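Local coordinates for protein nicastrin (Dictyostelium purpureum, PDB 4R12) that probably serves as an essential subunit of gamma-secretase, the complex that cleaves membrane proteins such as Notch receptors within the lipid bilayer, at residues Leu427-Tyr432 and Ile450-Ile455; Asp235-Ala240 and Leu325-Arg330; Lys339-His345 and Thr369-Thr375; Ile232-Gln236 and Asp417-Val422. All blocks are in the same frame, centred on the assembly; numbering follows the deposited sequence.

Contact 1 of 4, residues Leu427-Tyr432 and Ile450-Ile455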
# COMPACT_ATOMS: atom_id res chain seq x y z
N LEU A 427 -16.66 -8.86 -6.42
CA LEU A 427 -15.41 -9.59 -6.26
C LEU A 427 -15.40 -10.98 -6.91
O LEU A 427 -14.46 -11.33 -7.62
CB LEU A 427 -15.05 -9.70 -4.77
CG LEU A 427 -13.75 -10.40 -4.41
CD1 LEU A 427 -12.58 -9.77 -5.13
CD2 LEU A 427 -13.56 -10.31 -2.88
N ASN A 428 -16.45 -11.77 -6.69
CA ASN A 428 -16.51 -13.12 -7.26
C ASN A 428 -16.38 -13.10 -8.79
O ASN A 428 -15.58 -13.83 -9.38
CB ASN A 428 -17.81 -13.81 -6.86
CG ASN A 428 -17.82 -14.27 -5.40
OD1 ASN A 428 -16.84 -14.12 -4.67
ND2 ASN A 428 -18.93 -14.86 -4.97
N ASP A 429 -17.18 -12.23 -9.42
CA ASP A 429 -17.13 -12.04 -10.87
C ASP A 429 -15.75 -11.64 -11.36
O ASP A 429 -15.24 -12.22 -12.33
CB ASP A 429 -18.17 -11.00 -11.30
CG ASP A 429 -19.56 -11.61 -11.51
OD1 ASP A 429 -19.65 -12.86 -11.53
OD2 ASP A 429 -20.54 -10.86 -11.66
N ILE A 430 -15.12 -10.67 -10.69
CA ILE A 430 -13.79 -10.24 -11.10
C ILE A 430 -12.76 -11.37 -10.95
O ILE A 430 -11.94 -11.60 -11.85
CB ILE A 430 -13.37 -8.96 -10.32
CG1 ILE A 430 -14.28 -7.79 -10.72
CG2 ILE A 430 -11.90 -8.61 -10.59
CD1 ILE A 430 -14.11 -6.51 -9.89
N VAL A 431 -12.82 -12.11 -9.83
CA VAL A 431 -11.91 -13.24 -9.66
C VAL A 431 -12.14 -14.30 -10.74
O VAL A 431 -11.19 -14.81 -11.35
CB VAL A 431 -12.04 -13.89 -8.27
CG1 VAL A 431 -11.14 -15.13 -8.15
CG2 VAL A 431 -11.68 -12.87 -7.18
N TYR A 432 -13.40 -14.62 -10.99
CA TYR A 432 -13.72 -15.60 -12.04
C TYR A 432 -13.23 -15.15 -13.41
O TYR A 432 -12.57 -15.91 -14.14
CB TYR A 432 -15.22 -15.87 -12.11
CG TYR A 432 -15.53 -16.81 -13.25
CD1 TYR A 432 -15.22 -18.17 -13.15
CD2 TYR A 432 -16.08 -16.35 -14.45
CE1 TYR A 432 -15.47 -19.05 -14.20
CE2 TYR A 432 -16.34 -17.23 -15.51
CZ TYR A 432 -16.02 -18.58 -15.37
OH TYR A 432 -16.25 -19.47 -16.40
N ILE A 450 -14.05 -20.69 -8.78
CA ILE A 450 -13.36 -19.80 -7.83
C ILE A 450 -13.45 -20.36 -6.42
O ILE A 450 -14.39 -21.06 -6.07
CB ILE A 450 -13.91 -18.36 -7.85
CG1 ILE A 450 -15.38 -18.32 -7.43
CG2 ILE A 450 -13.76 -17.77 -9.25
CD1 ILE A 450 -15.91 -16.89 -7.25
N ASP A 451 -12.44 -20.07 -5.61
CA ASP A 451 -12.41 -20.59 -4.26
C ASP A 451 -13.13 -19.60 -3.34
O ASP A 451 -12.52 -18.67 -2.80
CB ASP A 451 -10.96 -20.84 -3.82
CG ASP A 451 -10.86 -21.58 -2.50
OD1 ASP A 451 -11.78 -21.45 -1.66
OD2 ASP A 451 -9.85 -22.28 -2.29
N LYS A 452 -14.43 -19.81 -3.16
CA LYS A 452 -15.26 -18.87 -2.42
C LYS A 452 -14.93 -18.88 -0.94
O LYS A 452 -15.02 -17.86 -0.29
CB LYS A 452 -16.74 -19.16 -2.64
CG LYS A 452 -17.23 -18.79 -4.05
CD LYS A 452 -18.72 -19.04 -4.21
CE LYS A 452 -19.18 -18.67 -5.63
NZ LYS A 452 -20.61 -18.97 -5.84
N ASN A 453 -14.56 -20.04 -0.41
CA ASN A 453 -14.19 -20.12 1.01
C ASN A 453 -13.01 -19.19 1.28
O ASN A 453 -13.00 -18.42 2.25
CB ASN A 453 -13.86 -21.56 1.43
CG ASN A 453 -13.58 -21.68 2.93
OD1 ASN A 453 -14.52 -21.77 3.74
ND2 ASN A 453 -12.31 -21.70 3.31
N PHE A 454 -12.00 -19.26 0.42
CA PHE A 454 -10.82 -18.41 0.52
C PHE A 454 -11.15 -16.91 0.35
O PHE A 454 -10.69 -16.06 1.13
CB PHE A 454 -9.79 -18.86 -0.52
CG PHE A 454 -8.51 -18.07 -0.51
CD1 PHE A 454 -7.46 -18.45 0.31
CD2 PHE A 454 -8.35 -16.97 -1.35
CE1 PHE A 454 -6.27 -17.73 0.30
CE2 PHE A 454 -7.17 -16.26 -1.36
CZ PHE A 454 -6.12 -16.64 -0.54
N ILE A 455 -11.94 -16.59 -0.67
CA ILE A 455 -12.38 -15.20 -0.91
C ILE A 455 -13.07 -14.63 0.34
O ILE A 455 -12.76 -13.52 0.80
CB ILE A 455 -13.36 -15.12 -2.16
CG1 ILE A 455 -12.60 -15.40 -3.46
CG2 ILE A 455 -14.06 -13.76 -2.23
CD1 ILE A 455 -13.52 -15.71 -4.69
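Two flat groups on helix 427-441, the Tyr432 ring and the Asn428 amide, meet Ile450 just ahead of helix 452-463. Methyl CG2 of Ile450 lies at the edge of the Tyr432 ring, near its plane, and also touches the base of that side chain, 3.7 Å from Tyr432 CB; elsewhere the ring packs edge-to-face with Tyr365. The amide of Asn428 carries Ile450 CD1 over one face, with Ile450 CD1 3.7 Å from Asn428 CG, the two side chains crossing at about a right angle. Asn428 OD1 is turned to the methyls of Ile455, 3.7 Å from CD1, while ND2 faces CE of the extended Lys452 chain.

Ile450 reaches both groups because its CG1 sits between the backbone N and the carbonyl carbon (chi1 62°), sending CD1 to Asn428 and leaving CG2 for Tyr432 and for Val431 CG1, 3.9 Å away. On the buried side, Leu427 and Ile455 slide past each other in opposite directions, with Leu427 CD2 3.5 Å from Ile455 CG2, and both also pack on helix 234-252.

Asp451, the N-cap of helix 452-463, takes Phe454 N on OD1 at 3.0 Å. Its carboxylate thus serves its own helix, and the junction between helices 427-441 and 452-463 rests on methyl packing, in which the Asn428 amide takes part by van der Waals contact, one face on Ile450 CD1 and OD1 on the Ile455 methyls.

Contact 2 of 4, residues Asp235-Ala240 and Leu325-Arg330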
# COMPACT_ATOMS: atom_id res chain seq x y z
N ASP A 235 -9.91 0.52 -2.21
CA ASP A 235 -9.90 0.63 -3.67
C ASP A 235 -8.50 0.93 -4.19
O ASP A 235 -8.12 0.46 -5.27
CB ASP A 235 -10.88 1.69 -4.18
CG ASP A 235 -11.28 1.44 -5.64
OD1 ASP A 235 -11.32 0.25 -6.04
OD2 ASP A 235 -11.53 2.42 -6.39
N GLN A 236 -7.73 1.71 -3.44
CA GLN A 236 -6.38 2.05 -3.85
C GLN A 236 -5.54 0.83 -4.19
O GLN A 236 -4.88 0.79 -5.24
CB GLN A 236 -5.67 2.86 -2.74
CG GLN A 236 -4.25 3.26 -3.10
CD GLN A 236 -3.60 4.09 -2.01
OE1 GLN A 236 -3.87 3.89 -0.82
NE2 GLN A 236 -2.76 5.04 -2.40
N SER A 237 -5.56 -0.18 -3.32
CA SER A 237 -4.74 -1.37 -3.51
C SER A 237 -5.39 -2.69 -3.07
O SER A 237 -5.32 -3.69 -3.78
CB SER A 237 -3.42 -1.24 -2.74
OG SER A 237 -2.67 -0.10 -3.14
N SER A 238 -5.96 -2.72 -1.86
CA SER A 238 -6.17 -4.00 -1.20
C SER A 238 -7.33 -4.81 -1.79
O SER A 238 -7.33 -6.04 -1.71
CB SER A 238 -6.34 -3.79 0.31
OG SER A 238 -7.50 -3.03 0.61
N PHE A 239 -8.31 -4.15 -2.42
CA PHE A 239 -9.32 -4.93 -3.15
C PHE A 239 -8.63 -5.77 -4.23
O PHE A 239 -8.86 -6.99 -4.30
CB PHE A 239 -10.41 -4.01 -3.75
CG PHE A 239 -11.56 -4.75 -4.41
CD1 PHE A 239 -11.43 -5.31 -5.68
CD2 PHE A 239 -12.81 -4.81 -3.80
CE1 PHE A 239 -12.50 -5.95 -6.30
CE2 PHE A 239 -13.88 -5.45 -4.43
CZ PHE A 239 -13.72 -6.02 -5.67
N ALA A 240 -7.78 -5.13 -5.04
CA ALA A 240 -7.00 -5.85 -6.05
C ALA A 240 -6.06 -6.90 -5.44
O ALA A 240 -5.91 -8.00 -5.99
CB ALA A 240 -6.19 -4.86 -6.93
N LEU A 325 -3.46 -4.84 -12.26
CA LEU A 325 -4.68 -4.45 -11.56
C LEU A 325 -4.41 -3.13 -10.83
O LEU A 325 -3.47 -3.04 -10.07
CB LEU A 325 -5.10 -5.54 -10.58
CG LEU A 325 -5.20 -6.93 -11.19
CD1 LEU A 325 -5.75 -7.88 -10.14
CD2 LEU A 325 -6.07 -6.92 -12.45
N ASN A 326 -5.23 -2.11 -11.07
CA ASN A 326 -4.95 -0.83 -10.43
C ASN A 326 -6.22 -0.04 -10.15
O ASN A 326 -6.68 0.75 -11.00
CB ASN A 326 -3.99 -0.02 -11.28
CG ASN A 326 -3.29 1.07 -10.47
OD1 ASN A 326 -3.95 1.92 -9.88
ND2 ASN A 326 -1.96 1.01 -10.40
N GLN A 327 -6.76 -0.27 -8.95
CA GLN A 327 -8.08 0.20 -8.47
C GLN A 327 -9.23 -0.45 -9.24
O GLN A 327 -9.68 0.08 -10.27
CB GLN A 327 -8.16 1.73 -8.52
CG GLN A 327 -7.01 2.42 -7.79
CD GLN A 327 -7.32 3.87 -7.43
OE1 GLN A 327 -7.80 4.17 -6.33
NE2 GLN A 327 -7.09 4.78 -8.37
N ILE A 328 -9.72 -1.58 -8.74
CA ILE A 328 -10.75 -2.34 -9.47
C ILE A 328 -11.97 -2.68 -8.61
O ILE A 328 -12.82 -3.49 -9.01
CB ILE A 328 -10.16 -3.64 -10.07
CG1 ILE A 328 -9.63 -4.58 -8.97
CG2 ILE A 328 -9.07 -3.32 -11.10
CD1 ILE A 328 -9.24 -5.98 -9.50
N GLY A 329 -12.07 -2.03 -7.45
CA GLY A 329 -13.10 -2.34 -6.47
C GLY A 329 -14.30 -1.40 -6.48
O GLY A 329 -15.26 -1.57 -5.71
N ARG A 330 -14.25 -0.40 -7.35
CA ARG A 330 -15.41 0.47 -7.52
C ARG A 330 -15.85 0.56 -8.96
O ARG A 330 -16.05 1.66 -9.46
CB ARG A 330 -15.12 1.87 -7.02
CG ARG A 330 -15.32 2.04 -5.56
CD ARG A 330 -15.08 3.48 -5.13
NE ARG A 330 -16.22 4.35 -5.38
CZ ARG A 330 -17.24 4.51 -4.54
NH1 ARG A 330 -17.30 3.83 -3.41
NH2 ARG A 330 -18.22 5.36 -4.85
O HOH W 1 -8.10 -2.19 -6.04
O HOH W 2 -5.37 -1.49 -6.92
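Phe239, on helix 234-252, lays its ring flat against the backbone of Gly329 in the loop after strand 319-325. Its CB starts 4.2 Å from Gly329 CA. CG and CD1 come closer, each 3.5 Å from that carbon, and CD1 also meets Ile328 CG1. Farther out, CE1 faces Ile328 O obliquely, and CZ at the tip still lies near Gly329 CA. The result is a CH-pi contact almost exactly centred on the ring: Gly329 CA stands 3.4 Å from the centroid, 8° off the normal. Ring placement follows from chi1 of -175°, which sets CG opposite the backbone N. Residues Leu427 and Ile430 of helix 427-441 also touch this ring.

One turn earlier, Asp235 OD1 accepts from Gly329 N (2.8 Å, a bent 137°), the donor lying nearly along the C-O axis. Carboxylate oxygen OD2 rests against the aliphatic start of Arg330, whose guanidinium group goes on to Asn421 O instead. Gln327 leans its CB and CG on Asp235 O and sends OE1 to Asn409. At the residue after Phe239, Ala240 CB packs on Leu325 CB at 3.9 Å.

Two waters bridge the segments. One donates to Asp235 O and accepts from Ala240 N and Ile328 N; the other donates to Gln236 O and accepts from Gln327 N. Between the wider, pi-type turn of the helix and the irregular loop, the Asp235 carboxylate thus takes Gly329 N directly while the waters serve backbone groups on both sides, so the polar seam can lie buried beside the aromatic packing.

Contact 3 of 4, residues Lys339-His345 and Thr369-Thr375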
# COMPACT_ATOMS: atom_id res chain seq x y z
N LYS A 339 -24.71 -3.58 -15.89
CA LYS A 339 -23.43 -4.17 -15.50
C LYS A 339 -22.49 -3.07 -15.02
O LYS A 339 -22.66 -1.89 -15.34
CB LYS A 339 -22.80 -4.93 -16.68
CG LYS A 339 -23.59 -6.15 -17.19
CD LYS A 339 -22.71 -7.07 -18.03
CE LYS A 339 -23.53 -8.12 -18.81
NZ LYS A 339 -24.02 -9.25 -17.97
N TYR A 340 -21.49 -3.47 -14.24
CA TYR A 340 -20.48 -2.55 -13.71
C TYR A 340 -19.28 -2.51 -14.64
O TYR A 340 -18.81 -3.56 -15.08
CB TYR A 340 -20.05 -2.98 -12.30
CG TYR A 340 -21.15 -2.93 -11.28
CD1 TYR A 340 -21.48 -1.74 -10.64
CD2 TYR A 340 -21.87 -4.08 -10.95
CE1 TYR A 340 -22.49 -1.69 -9.71
CE2 TYR A 340 -22.88 -4.04 -10.01
CZ TYR A 340 -23.19 -2.84 -9.39
OH TYR A 340 -24.20 -2.80 -8.46
N SER A 341 -18.77 -1.32 -14.93
CA SER A 341 -17.68 -1.17 -15.89
C SER A 341 -16.31 -1.14 -15.26
O SER A 341 -16.07 -0.38 -14.31
CB SER A 341 -17.85 0.12 -16.71
OG SER A 341 -19.13 0.18 -17.31
N LEU A 342 -15.40 -1.95 -15.80
CA LEU A 342 -13.97 -1.76 -15.56
C LEU A 342 -13.37 -1.26 -16.85
O LEU A 342 -13.87 -1.56 -17.93
CB LEU A 342 -13.29 -3.06 -15.11
CG LEU A 342 -13.66 -3.55 -13.71
CD1 LEU A 342 -13.01 -4.93 -13.42
CD2 LEU A 342 -13.27 -2.53 -12.61
N TYR A 343 -12.29 -0.50 -16.73
CA TYR A 343 -11.73 0.21 -17.88
C TYR A 343 -10.35 -0.33 -18.22
O TYR A 343 -9.56 -0.64 -17.34
CB TYR A 343 -11.67 1.71 -17.59
CG TYR A 343 -13.05 2.32 -17.58
CD1 TYR A 343 -13.82 2.34 -16.43
CD2 TYR A 343 -13.60 2.84 -18.75
CE1 TYR A 343 -15.11 2.88 -16.43
CE2 TYR A 343 -14.87 3.37 -18.77
CZ TYR A 343 -15.62 3.39 -17.61
OH TYR A 343 -16.89 3.93 -17.64
N LEU A 344 -10.10 -0.48 -19.51
CA LEU A 344 -8.85 -1.06 -19.98
C LEU A 344 -7.96 0.03 -20.55
O LEU A 344 -8.27 0.62 -21.58
CB LEU A 344 -9.13 -2.14 -21.04
CG LEU A 344 -9.95 -3.32 -20.52
CD1 LEU A 344 -10.14 -4.36 -21.62
CD2 LEU A 344 -9.32 -3.96 -19.27
N HIS A 345 -6.85 0.31 -19.86
CA HIS A 345 -5.90 1.31 -20.34
C HIS A 345 -4.70 0.57 -20.91
O HIS A 345 -3.99 -0.11 -20.18
CB HIS A 345 -5.47 2.25 -19.19
CG HIS A 345 -6.62 2.85 -18.46
ND1 HIS A 345 -6.93 4.19 -18.52
CD2 HIS A 345 -7.57 2.28 -17.67
CE1 HIS A 345 -8.00 4.43 -17.79
NE2 HIS A 345 -8.41 3.29 -17.26
N THR A 369 -21.66 -9.63 -13.93
CA THR A 369 -22.05 -8.26 -13.60
C THR A 369 -20.98 -7.26 -14.02
O THR A 369 -21.08 -6.07 -13.72
CB THR A 369 -22.32 -8.09 -12.09
OG1 THR A 369 -21.13 -8.39 -11.36
CG2 THR A 369 -23.42 -9.03 -11.65
N ILE A 370 -19.98 -7.77 -14.73
CA ILE A 370 -18.82 -6.99 -15.14
C ILE A 370 -18.75 -6.85 -16.65
O ILE A 370 -18.97 -7.81 -17.39
CB ILE A 370 -17.51 -7.64 -14.62
CG1 ILE A 370 -17.49 -7.68 -13.09
CG2 ILE A 370 -16.29 -6.92 -15.18
CD1 ILE A 370 -17.48 -6.30 -12.44
N THR A 371 -18.47 -5.63 -17.11
CA THR A 371 -18.21 -5.39 -18.52
C THR A 371 -16.96 -4.52 -18.63
O THR A 371 -16.63 -3.77 -17.70
CB THR A 371 -19.42 -4.71 -19.21
OG1 THR A 371 -19.22 -4.69 -20.63
CG2 THR A 371 -19.62 -3.28 -18.71
N PHE A 372 -16.26 -4.62 -19.76
CA PHE A 372 -15.04 -3.84 -19.97
C PHE A 372 -15.26 -2.74 -21.01
O PHE A 372 -15.91 -2.96 -22.04
CB PHE A 372 -13.88 -4.74 -20.39
CG PHE A 372 -13.40 -5.66 -19.30
CD1 PHE A 372 -12.66 -5.17 -18.23
CD2 PHE A 372 -13.69 -7.01 -19.35
CE1 PHE A 372 -12.21 -6.01 -17.21
CE2 PHE A 372 -13.25 -7.87 -18.34
CZ PHE A 372 -12.51 -7.37 -17.26
N LYS A 373 -14.71 -1.57 -20.73
CA LYS A 373 -14.76 -0.44 -21.64
C LYS A 373 -13.37 0.10 -21.91
O LYS A 373 -12.48 0.02 -21.07
CB LYS A 373 -15.65 0.67 -21.08
CG LYS A 373 -17.13 0.38 -21.24
CD LYS A 373 -17.98 1.36 -20.45
CE LYS A 373 -19.42 0.85 -20.39
NZ LYS A 373 -20.30 1.76 -19.62
N PRO A 374 -13.17 0.68 -23.11
CA PRO A 374 -11.90 1.36 -23.35
C PRO A 374 -11.85 2.70 -22.63
O PRO A 374 -12.90 3.29 -22.34
CB PRO A 374 -11.89 1.54 -24.88
CG PRO A 374 -13.33 1.56 -25.26
CD PRO A 374 -14.01 0.60 -24.32
N THR A 375 -10.64 3.17 -22.34
CA THR A 375 -10.48 4.53 -21.85
C THR A 375 -10.54 5.53 -23.02
O THR A 375 -10.36 5.15 -24.18
CB THR A 375 -9.16 4.68 -21.08
OG1 THR A 375 -9.09 6.00 -20.53
CG2 THR A 375 -7.95 4.45 -21.99
O HOH W 3 -8.71 2.30 -24.44
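Leu342, Leu344 and Phe372 share a first torsion that sets CG beside the backbone N (chi1 -70°, -62° and -68°) and leans the leucines against the Phe372 ring; strand alternation puts all three on one face of a parallel pair. Strands 339-347 and 370-374 are joined through helix 352-362 in a beta-alpha-beta unit of the nicastrin large lobe. Leu342 and Phe372 lie side by side, with Leu342 CB 3.8 Å from Phe372 CE1; Leu344 passes Phe372 at a slant, with CD2 3.7 Å from its CD1. The connecting helix packs on this face through Leu344 and Phe372, whereas helix 427-441 meets Ile370 and Phe372.

Five backbone hydrogen bonds alternate along the pair, from Tyr340 N to Thr369 O (2.7 Å) through to Leu344 N and Lys373 O. Between them CA-H...O contacts fill in, as from Ser341 CA to Thr371 O at 3.3 Å.

On the other face the extended Lys373 chain runs alongside Tyr343, its CB 3.6 Å from Tyr343 CE2, and carries NZ to a salt bridge with Asp334; Ser341 OG stands 3.0 Å from the same nitrogen. The edge of the Tyr343 ring meets Pro374 O in plane. Beyond the last bridge, Thr375 turns its OG1 to Asp404 while resting on the imidazole of His345, whose NE2 bonds to His403 O, with Thr375 CB over one ring face, 3.4 Å from His345 ND1.

Contact 4 of 4, residues Ile232-Gln236 and Asp417-Val422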
# COMPACT_ATOMS: atom_id res chain seq x y z
N ILE A 232 -5.78 1.18 5.04
CA ILE A 232 -6.47 0.04 4.42
C ILE A 232 -6.38 0.12 2.90
O ILE A 232 -6.08 -0.88 2.23
CB ILE A 232 -7.94 -0.02 4.85
CG1 ILE A 232 -8.04 -0.18 6.38
CG2 ILE A 232 -8.72 -1.15 4.11
CD1 ILE A 232 -9.46 -0.25 6.88
N GLY A 233 -6.61 1.33 2.36
CA GLY A 233 -6.60 1.56 0.91
C GLY A 233 -7.38 0.51 0.13
O GLY A 233 -6.83 -0.16 -0.74
N ALA A 234 -8.66 0.36 0.46
CA ALA A 234 -9.47 -0.70 -0.11
C ALA A 234 -9.49 -0.61 -1.65
O ALA A 234 -9.06 -1.55 -2.33
CB ALA A 234 -10.89 -0.66 0.46
N ASP A 235 -9.91 0.52 -2.21
CA ASP A 235 -9.90 0.63 -3.67
C ASP A 235 -8.50 0.93 -4.19
O ASP A 235 -8.12 0.46 -5.27
CB ASP A 235 -10.88 1.69 -4.18
CG ASP A 235 -11.28 1.44 -5.64
OD1 ASP A 235 -11.32 0.25 -6.04
OD2 ASP A 235 -11.53 2.42 -6.39
N GLN A 236 -7.73 1.71 -3.44
CA GLN A 236 -6.38 2.05 -3.85
C GLN A 236 -5.54 0.83 -4.19
O GLN A 236 -4.88 0.79 -5.24
CB GLN A 236 -5.67 2.86 -2.74
CG GLN A 236 -4.25 3.26 -3.10
CD GLN A 236 -3.60 4.09 -2.01
OE1 GLN A 236 -3.87 3.89 -0.82
NE2 GLN A 236 -2.76 5.04 -2.40
N ASP A 417 -11.00 5.06 2.75
CA ASP A 417 -10.92 4.09 1.67
C ASP A 417 -10.94 2.70 2.31
O ASP A 417 -9.92 2.02 2.39
CB ASP A 417 -9.67 4.31 0.82
CG ASP A 417 -9.61 3.40 -0.39
OD1 ASP A 417 -10.61 2.69 -0.68
OD2 ASP A 417 -8.55 3.39 -1.07
N ASP A 418 -12.13 2.30 2.75
CA ASP A 418 -12.28 1.10 3.57
C ASP A 418 -13.30 0.14 2.95
O ASP A 418 -13.67 0.28 1.78
CB ASP A 418 -12.68 1.49 5.01
CG ASP A 418 -13.99 2.28 5.07
OD1 ASP A 418 -14.77 2.27 4.09
OD2 ASP A 418 -14.25 2.91 6.12
N ASN A 419 -13.79 -0.83 3.74
CA ASN A 419 -14.65 -1.87 3.15
C ASN A 419 -15.94 -1.31 2.59
O ASN A 419 -16.52 -1.90 1.68
CB ASN A 419 -14.94 -3.03 4.15
CG ASN A 419 -15.72 -2.60 5.41
OD1 ASN A 419 -16.23 -1.49 5.52
ND2 ASN A 419 -15.82 -3.52 6.36
N GLU A 420 -16.37 -0.16 3.12
CA GLU A 420 -17.59 0.48 2.62
C GLU A 420 -17.34 1.33 1.37
O GLU A 420 -18.28 1.86 0.77
CB GLU A 420 -18.22 1.33 3.72
CG GLU A 420 -18.80 0.45 4.82
CD GLU A 420 -19.54 1.24 5.87
OE1 GLU A 420 -19.47 2.49 5.85
OE2 GLU A 420 -20.19 0.60 6.72
N ASN A 421 -16.08 1.44 0.97
CA ASN A 421 -15.73 2.22 -0.21
C ASN A 421 -15.59 1.34 -1.45
O ASN A 421 -15.32 1.85 -2.53
CB ASN A 421 -14.42 2.99 0.04
CG ASN A 421 -14.14 4.05 -1.04
OD1 ASN A 421 -15.02 4.82 -1.41
ND2 ASN A 421 -12.90 4.09 -1.53
N VAL A 422 -15.76 0.02 -1.31
CA VAL A 422 -15.60 -0.86 -2.46
C VAL A 422 -16.81 -1.77 -2.60
O VAL A 422 -17.61 -1.89 -1.68
CB VAL A 422 -14.33 -1.73 -2.36
CG1 VAL A 422 -13.07 -0.90 -2.67
CG2 VAL A 422 -14.23 -2.38 -0.97
O HOH W 4 -6.39 4.94 -0.19
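Hydrogen bonds dominate where Asp417 meets the first turn of helix 234-252, whose N-cap position is held by Gly233. Asp417 alone receives three successive backbone N-H groups. Its carbonyl O accepts from Ala234 N at 2.8 Å, the donor standing well above the carbonyl plane. Its carboxylate then takes the next two: Asp235 N reaches OD1 on the syn side (2.7 Å, 173°), and Gln236 N uses the syn lone pair of OD2 (3.0 Å). With CG anti to the backbone N (chi1 -175°), the carboxylate is carried across the start of the helix.

A second layer of polar contacts fixes that carboxylate. Asn421 ND2 donates to Asp417 OD1 at 2.8 Å, coming from above the carboxylate plane, so OD1 is gripped twice; OD2 has Asn409 ND2 as a further partner. A water lies 2.8 Å from both Asp417 OD2 and Gln236 OE1, and the Gln236 amide also bonds through NE2 to Thr224 OG1. The carboxylate of Asp418 pairs in a salt bridge with Lys101 of the small lobe.

Apolar packing is lighter. Val422 CG1 touches Ala234 CB at 3.8 Å and rests on the backbone N of Asp235, while Ala234 CB presses close to Asp418 O. Ile232 CD1 approaches Asp418 CB.

An acidic side chain from a loop, 181 residues on in sequence, thus does for the helix start what a local side chain often does. The N-terminal helix dipole and the converging donors would be expected to stabilise Asp417 as a carboxylate.

How the contacts relate
From the N-terminal side, the start of helix 234-252 comes first and opens contacts 2 and 4 from overlapping stretches that share Asp235 and Gln236. Contact 2 closes after 84 intervening residues, at the loop after strand 319-325. Contact 3 then opens and closes in series with it, bridging a short crossover, and is nested inside the long loop that contact 4 shuts at 417-422. Contact 1 follows all of these. Helix 427-441 reaches back to the earlier contacts: Ile430 packs on Ile328, Phe239 and Leu342, and Asp429 meets Thr369. This helix thus ties helix 452-463 to helix 234-252, the loop after strand 319-325 and the strand pair 339-347/370-374.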